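Local coordinates for transcription antitermination protein NusB (PDB 3R2C), which probably takes part in transcription antitermination, supporting transcription of ribosomal RNA genes by binding the boxA antiterminator sequence of their operons, at residues D9-V14 and L85-A90; L13-W18 and D52-H57. All blocks are in the same frame, centred on the assembly; numbering follows the deposited sequence.

Interaction 1 of 2, residues D9-V14 and L85-A90; sequences DTAFLV and LRLGVA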
loop_
_atom_site.group_PDB
_atom_site.type_symbol
_atom_site.label_atom_id
_atom_site.label_comp_id
_atom_site.label_asym_id
_atom_site.label_seq_id
_atom_site.Cartn_x
_atom_site.Cartn_y
_atom_site.Cartn_z
ATOM N N ASP A 9 10.043 1.732 2.500
ATOM C CA ASP A 9 9.406 0.552 1.921
ATOM C C ASP A 9 8.567 -0.204 2.973
ATOM O O ASP A 9 7.419 -0.590 2.719
ATOM C CB ASP A 9 10.444 -0.386 1.300
ATOM C CG ASP A 9 9.821 -1.701 0.816
ATOM O OD1 ASP A 9 9.196 -1.701 -0.266
ATOM O OD2 ASP A 9 9.936 -2.730 1.521
ATOM N N THR A 10 9.126 -0.401 4.162
ATOM C CA THR A 10 8.376 -1.051 5.240
ATOM C C THR A 10 7.091 -0.295 5.551
ATOM O O THR A 10 6.013 -0.890 5.639
ATOM C CB THR A 10 9.229 -1.145 6.516
ATOM O OG1 THR A 10 10.371 -1.968 6.247
ATOM C CG2 THR A 10 8.429 -1.732 7.670
ATOM N N ALA A 11 7.209 1.018 5.724
ATOM C CA ALA A 11 6.074 1.846 6.097
ATOM C C ALA A 11 5.015 1.829 4.990
ATOM O O ALA A 11 3.813 1.728 5.273
ATOM C CB ALA A 11 6.530 3.281 6.371
ATOM N N PHE A 12 5.457 1.919 3.733
ATOM C CA PHE A 12 4.517 1.836 2.612
ATOM C C PHE A 12 3.735 0.511 2.626
ATOM O O PHE A 12 2.506 0.496 2.451
ATOM C CB PHE A 12 5.228 1.970 1.263
ATOM C CG PHE A 12 4.373 1.527 0.113
ATOM C CD1 PHE A 12 3.437 2.388 -0.431
ATOM C CD2 PHE A 12 4.489 0.237 -0.404
ATOM C CE1 PHE A 12 2.615 1.972 -1.483
ATOM C CE2 PHE A 12 3.683 -0.183 -1.446
ATOM C CZ PHE A 12 2.735 0.690 -1.984
ATOM N N LEU A 13 4.442 -0.594 2.838
ATOM C CA LEU A 13 3.807 -1.909 2.853
ATOM C C LEU A 13 2.755 -1.979 3.948
ATOM O O LEU A 13 1.687 -2.581 3.761
ATOM C CB LEU A 13 4.846 -3.028 3.046
ATOM C CG LEU A 13 5.828 -3.160 1.869
ATOM C CD1 LEU A 13 6.831 -4.291 2.085
ATOM C CD2 LEU A 13 5.079 -3.370 0.549
ATOM N N VAL A 14 3.047 -1.362 5.089
ATOM C CA VAL A 14 2.094 -1.375 6.190
ATOM C C VAL A 14 0.845 -0.558 5.846
ATOM O O VAL A 14 -0.260 -1.040 6.039
ATOM C CB VAL A 14 2.730 -0.951 7.535
ATOM C CG1 VAL A 14 1.660 -0.853 8.639
ATOM C CG2 VAL A 14 3.818 -1.978 7.954
ATOM N N LEU A 85 1.411 8.347 -1.522
ATOM C CA LEU A 85 1.147 9.759 -1.250
ATOM C C LEU A 85 0.949 10.007 0.245
ATOM O O LEU A 85 1.403 11.009 0.771
ATOM C CB LEU A 85 -0.078 10.272 -2.038
ATOM C CG LEU A 85 0.234 10.608 -3.512
ATOM C CD1 LEU A 85 -1.044 10.782 -4.344
ATOM C CD2 LEU A 85 1.117 11.846 -3.608
ATOM N N ARG A 86 0.277 9.100 0.936
ATOM C CA ARG A 86 0.061 9.301 2.360
ATOM C C ARG A 86 1.407 9.313 3.069
ATOM O O ARG A 86 1.649 10.117 3.970
ATOM C CB ARG A 86 -0.824 8.199 2.935
ATOM C CG ARG A 86 -2.321 8.395 2.655
ATOM C CD ARG A 86 -3.091 7.062 2.750
ATOM N NE ARG A 86 -4.526 7.288 2.889
ATOM C CZ ARG A 86 -5.455 6.343 2.816
ATOM N NH1 ARG A 86 -5.126 5.079 2.570
ATOM N NH2 ARG A 86 -6.721 6.669 2.988
ATOM N N LEU A 87 2.279 8.410 2.653
ATOM C CA LEU A 87 3.585 8.294 3.274
ATOM C C LEU A 87 4.425 9.540 2.972
ATOM O O LEU A 87 5.100 10.080 3.859
ATOM C CB LEU A 87 4.281 7.026 2.769
ATOM C CG LEU A 87 5.698 6.792 3.299
ATOM C CD1 LEU A 87 5.696 6.712 4.823
ATOM C CD2 LEU A 87 6.294 5.517 2.679
ATOM N N GLY A 88 4.392 9.994 1.718
ATOM C CA GLY A 88 5.143 11.176 1.315
ATOM C C GLY A 88 4.700 12.390 2.120
ATOM O O GLY A 88 5.513 13.179 2.583
ATOM N N VAL A 89 3.403 12.541 2.310
ATOM C CA VAL A 89 2.902 13.702 3.045
ATOM C C VAL A 89 3.306 13.620 4.519
ATOM O O VAL A 89 3.705 14.614 5.112
ATOM C CB VAL A 89 1.376 13.839 2.908
ATOM C CG1 VAL A 89 0.821 14.872 3.927
ATOM C CG2 VAL A 89 1.022 14.233 1.481
ATOM N N ALA A 90 3.189 12.432 5.106
ATOM C CA ALA A 90 3.562 12.234 6.500
ATOM C C ALA A 90 5.020 12.650 6.726
ATOM O O ALA A 90 5.331 13.327 7.709
ATOM C CB ALA A 90 3.352 10.778 6.918
#

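Interaction 2 of 2, residues L13-W18 and D52-H57; sequences LVLYRW and DTAVRH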
loop_
_atom_site.group_PDB
_atom_site.type_symbol
_atom_site.label_atom_id
_atom_site.label_comp_id
_atom_site.label_asym_id
_atom_site.label_seq_id
_atom_site.Cartn_x
_atom_site.Cartn_y
_atom_site.Cartn_z
ATOM N N LEU A 13 4.442 -0.594 2.838
ATOM C CA LEU A 13 3.807 -1.909 2.853
ATOM C C LEU A 13 2.755 -1.979 3.948
ATOM O O LEU A 13 1.687 -2.581 3.761
ATOM C CB LEU A 13 4.846 -3.028 3.046
ATOM C CG LEU A 13 5.828 -3.160 1.869
ATOM C CD1 LEU A 13 6.831 -4.291 2.085
ATOM C CD2 LEU A 13 5.079 -3.370 0.549
ATOM N N VAL A 14 3.047 -1.362 5.089
ATOM C CA VAL A 14 2.094 -1.375 6.190
ATOM C C VAL A 14 0.845 -0.558 5.846
ATOM O O VAL A 14 -0.260 -1.040 6.039
ATOM C CB VAL A 14 2.730 -0.951 7.535
ATOM C CG1 VAL A 14 1.660 -0.853 8.639
ATOM C CG2 VAL A 14 3.818 -1.978 7.954
ATOM N N LEU A 15 1.022 0.650 5.315
ATOM C CA LEU A 15 -0.104 1.491 4.936
ATOM C C LEU A 15 -0.935 0.819 3.843
ATOM O O LEU A 15 -2.153 0.872 3.872
ATOM C CB LEU A 15 0.389 2.868 4.449
ATOM C CG LEU A 15 1.086 3.717 5.524
ATOM C CD1 LEU A 15 1.571 5.070 4.964
ATOM C CD2 LEU A 15 0.157 3.943 6.727
ATOM N N TYR A 16 -0.263 0.186 2.887
ATOM C CA TYR A 16 -0.925 -0.526 1.799
ATOM C C TYR A 16 -1.802 -1.646 2.371
ATOM O O TYR A 16 -2.992 -1.754 2.043
ATOM C CB TYR A 16 0.140 -1.042 0.817
ATOM C CG TYR A 16 -0.325 -2.020 -0.258
ATOM C CD1 TYR A 16 -0.901 -1.570 -1.443
ATOM C CD2 TYR A 16 -0.144 -3.385 -0.098
ATOM C CE1 TYR A 16 -1.301 -2.465 -2.434
ATOM C CE2 TYR A 16 -0.528 -4.278 -1.076
ATOM C CZ TYR A 16 -1.111 -3.816 -2.239
ATOM O OH TYR A 16 -1.512 -4.723 -3.196
ATOM N N ARG A 17 -1.245 -2.454 3.270
ATOM C CA ARG A 17 -2.025 -3.519 3.906
ATOM C C ARG A 17 -3.167 -3.004 4.762
ATOM O O ARG A 17 -4.246 -3.602 4.816
ATOM C CB ARG A 17 -1.126 -4.381 4.787
ATOM C CG ARG A 17 -0.543 -5.529 4.041
ATOM C CD ARG A 17 0.532 -6.224 4.841
ATOM N NE ARG A 17 1.508 -6.812 3.940
ATOM C CZ ARG A 17 2.352 -7.777 4.276
ATOM N NH1 ARG A 17 2.329 -8.283 5.498
ATOM N NH2 ARG A 17 3.192 -8.243 3.370
ATOM N N TRP A 18 -2.923 -1.901 5.449
ATOM C CA TRP A 18 -3.926 -1.300 6.329
ATOM C C TRP A 18 -5.118 -0.855 5.475
ATOM O O TRP A 18 -6.278 -1.094 5.819
ATOM C CB TRP A 18 -3.291 -0.106 7.032
ATOM C CG TRP A 18 -4.157 0.608 8.014
ATOM C CD1 TRP A 18 -4.998 0.060 8.932
ATOM C CD2 TRP A 18 -4.237 2.024 8.186
ATOM N NE1 TRP A 18 -5.595 1.048 9.671
ATOM C CE2 TRP A 18 -5.142 2.270 9.231
ATOM C CE3 TRP A 18 -3.621 3.109 7.564
ATOM C CZ2 TRP A 18 -5.463 3.549 9.656
ATOM C CZ3 TRP A 18 -3.937 4.382 7.981
ATOM C CH2 TRP A 18 -4.840 4.594 9.025
ATOM N N ASP A 52 3.441 5.378 12.431
ATOM C CA ASP A 52 2.688 6.007 13.525
ATOM C C ASP A 52 2.198 7.402 13.130
ATOM O O ASP A 52 1.089 7.818 13.498
ATOM C CB ASP A 52 3.538 6.105 14.799
ATOM C CG ASP A 52 3.767 4.748 15.453
ATOM O OD1 ASP A 52 3.076 3.771 15.078
ATOM O OD2 ASP A 52 4.635 4.663 16.352
ATOM N N THR A 53 3.022 8.109 12.371
ATOM C CA THR A 53 2.726 9.481 11.977
ATOM C C THR A 53 1.591 9.525 10.962
ATOM O O THR A 53 0.645 10.303 11.118
ATOM C CB THR A 53 3.961 10.172 11.350
ATOM O OG1 THR A 53 5.004 10.264 12.321
ATOM C CG2 THR A 53 3.616 11.568 10.854
ATOM N N ALA A 54 1.686 8.688 9.933
ATOM C CA ALA A 54 0.647 8.613 8.904
ATOM C C ALA A 54 -0.690 8.198 9.504
ATOM O O ALA A 54 -1.736 8.735 9.144
ATOM C CB ALA A 54 1.043 7.621 7.798
ATOM N N VAL A 55 -0.665 7.216 10.399
ATOM C CA VAL A 55 -1.909 6.706 10.974
ATOM C C VAL A 55 -2.574 7.756 11.865
ATOM O O VAL A 55 -3.782 8.015 11.773
ATOM C CB VAL A 55 -1.660 5.438 11.807
ATOM C CG1 VAL A 55 -2.872 5.151 12.727
ATOM C CG2 VAL A 55 -1.360 4.248 10.904
ATOM N N ARG A 56 -1.781 8.381 12.721
ATOM C CA ARG A 56 -2.306 9.364 13.659
ATOM C C ARG A 56 -2.806 10.648 12.972
ATOM O O ARG A 56 -3.636 11.370 13.525
ATOM C CB ARG A 56 -1.248 9.696 14.717
ATOM C CG ARG A 56 -1.500 11.004 15.465
ATOM C CD ARG A 56 -0.413 11.290 16.495
ATOM N NE ARG A 56 0.520 12.310 16.023
ATOM C CZ ARG A 56 1.793 12.086 15.710
ATOM N NH1 ARG A 56 2.318 10.870 15.831
ATOM N NH2 ARG A 56 2.547 13.091 15.284
ATOM N N HIS A 57 -2.287 10.948 11.785
ATOM C CA HIS A 57 -2.728 12.127 11.044
ATOM C C HIS A 57 -3.487 11.792 9.754
ATOM O O HIS A 57 -3.621 12.625 8.857
ATOM C CB HIS A 57 -1.508 12.984 10.728
ATOM C CG HIS A 57 -0.845 13.525 11.951
ATOM N ND1 HIS A 57 -1.429 14.490 12.744
ATOM C CD2 HIS A 57 0.345 13.235 12.527
ATOM C CE1 HIS A 57 -0.627 14.771 13.755
ATOM N NE2 HIS A 57 0.459 14.027 13.643
#

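Interaction 1 of 2, residues D9-V14 and L85-A90
L87 reaches from helix 79-94 to the wall of helix 3-21, and its two methyl groups divide the work between A11 and F12. CD1 of L87 meets the methyl CB of A11 at 3.9 Å. The other branch, CD2, comes up against the backbone and the root of the next side chain: CD2 of L87 is 3.8 Å from F12 N and 4.0 Å from F12 CB. The fork of the leucine therefore spans two successive residues along the helix, and the small A11 side chain probably helps CD1 come close. The CA atoms of F12 and L87 are just 6.6 Å apart. L87 extends across the interface because CG lies anti to its backbone N (chi1 178°). F12 has much the same first torsion (165°), but here it carries the ring away from the 85-90 segment, so the aromatic group is not what touches L87 and CB does the packing.

That is the tight side. On the looser flank D9 points its CB away from segment 85-90, and its nearest side-chain approach to that segment is 7.3 Å. Its carboxylate instead makes a salt bridge to K36 and a hydrogen bond to Y114, while L13 packs on an apolar side chain on the chain of another protein in the assembly. A11 also lies on L50 and V51 of helix 41-56, so its methyl is shared by two neighbouring helices.

No hydrogen bond or charge pair joins the two segments; nearly all of the 114 Å² buried between them belongs to L87, A11 and F12. The contact holds two helices of the all-helical NusB fold together near the middle of the chain by shape and hydrophobic burial, with the polar groups of D9 occupied on another side of helix 3-21.

Interaction 2 of 2, residues L13-W18 and D52-H57
The 13-18 segment of helix 3-21 and the 52-56 segment of helix 41-56 run in roughly the same direction, their local axes 32° apart and 10.9 Å from each other at closest approach, and L15 and V55 form the nearest CA pair at 8.2 Å. At that spacing the side chains have to bridge the gap, and they do so in two patches. In the inner one the forked end of L15 closes on a single methyl: A54 CB lies 3.8 Å from L15 CD1 and 3.9 Å from L15 CD2, so A54 faces both branches. CG of L15 is anti to the carbonyl carbon (chi1 -65°), which brings the fork over toward helix 41-56.

The outer patch is a CH-pi contact. V55 CG2 stands over one face of the W18 indole, 4.0 Å from the centroid of the six-membered ring and only 16° off its normal. The closest ring atom is W18 CZ3, 3.9 Å from V55 CG2, so the methyl leans toward the outer rim of the benzo ring. W18 reaches this far because its CG is anti to the backbone N. The same side chain also touches P25 and L28 of helix 25-36, and a bound PEG molecule, probably from the crystallisation liquor, lies about 4 Å away. With W18 cut back to an alanine, the V55 methyl would probably lose its aromatic cover, and a gap is likely to open toward P25 and L28.

No hydrogen bond crosses between the segments. This helix-helix packing within the all-helical NusB fold therefore rests on dispersion and hydrophobic burial, directional only where a valine methyl meets the indole face, and it joins helix 3-21 to helix 41-56 through a buried inner patch and a partly exposed outer one.

Overall arrangement
Both contacts use helix 3-21, and their segments overlap at L13 and V14. Interaction 1 joins this helix to helix 79-94 about 2 Å from the centre of the chain, entirely among buried residues; interaction 2, centred about 8 Å out, joins it to helix 41-56 and is only partly buried. The chemistry follows the place: deep inside, leucine methyls close on an alanine methyl and the backbone and CB of F12, whereas nearer the surface an indole face joins an aliphatic pair. The two meet directly, since L87 CB lies 4.0 Å from L15 CD1 and A90 CB is 4.0 Å from A54 CA, so they adjoin where helices 3-21, 41-56 and 79-94 come together.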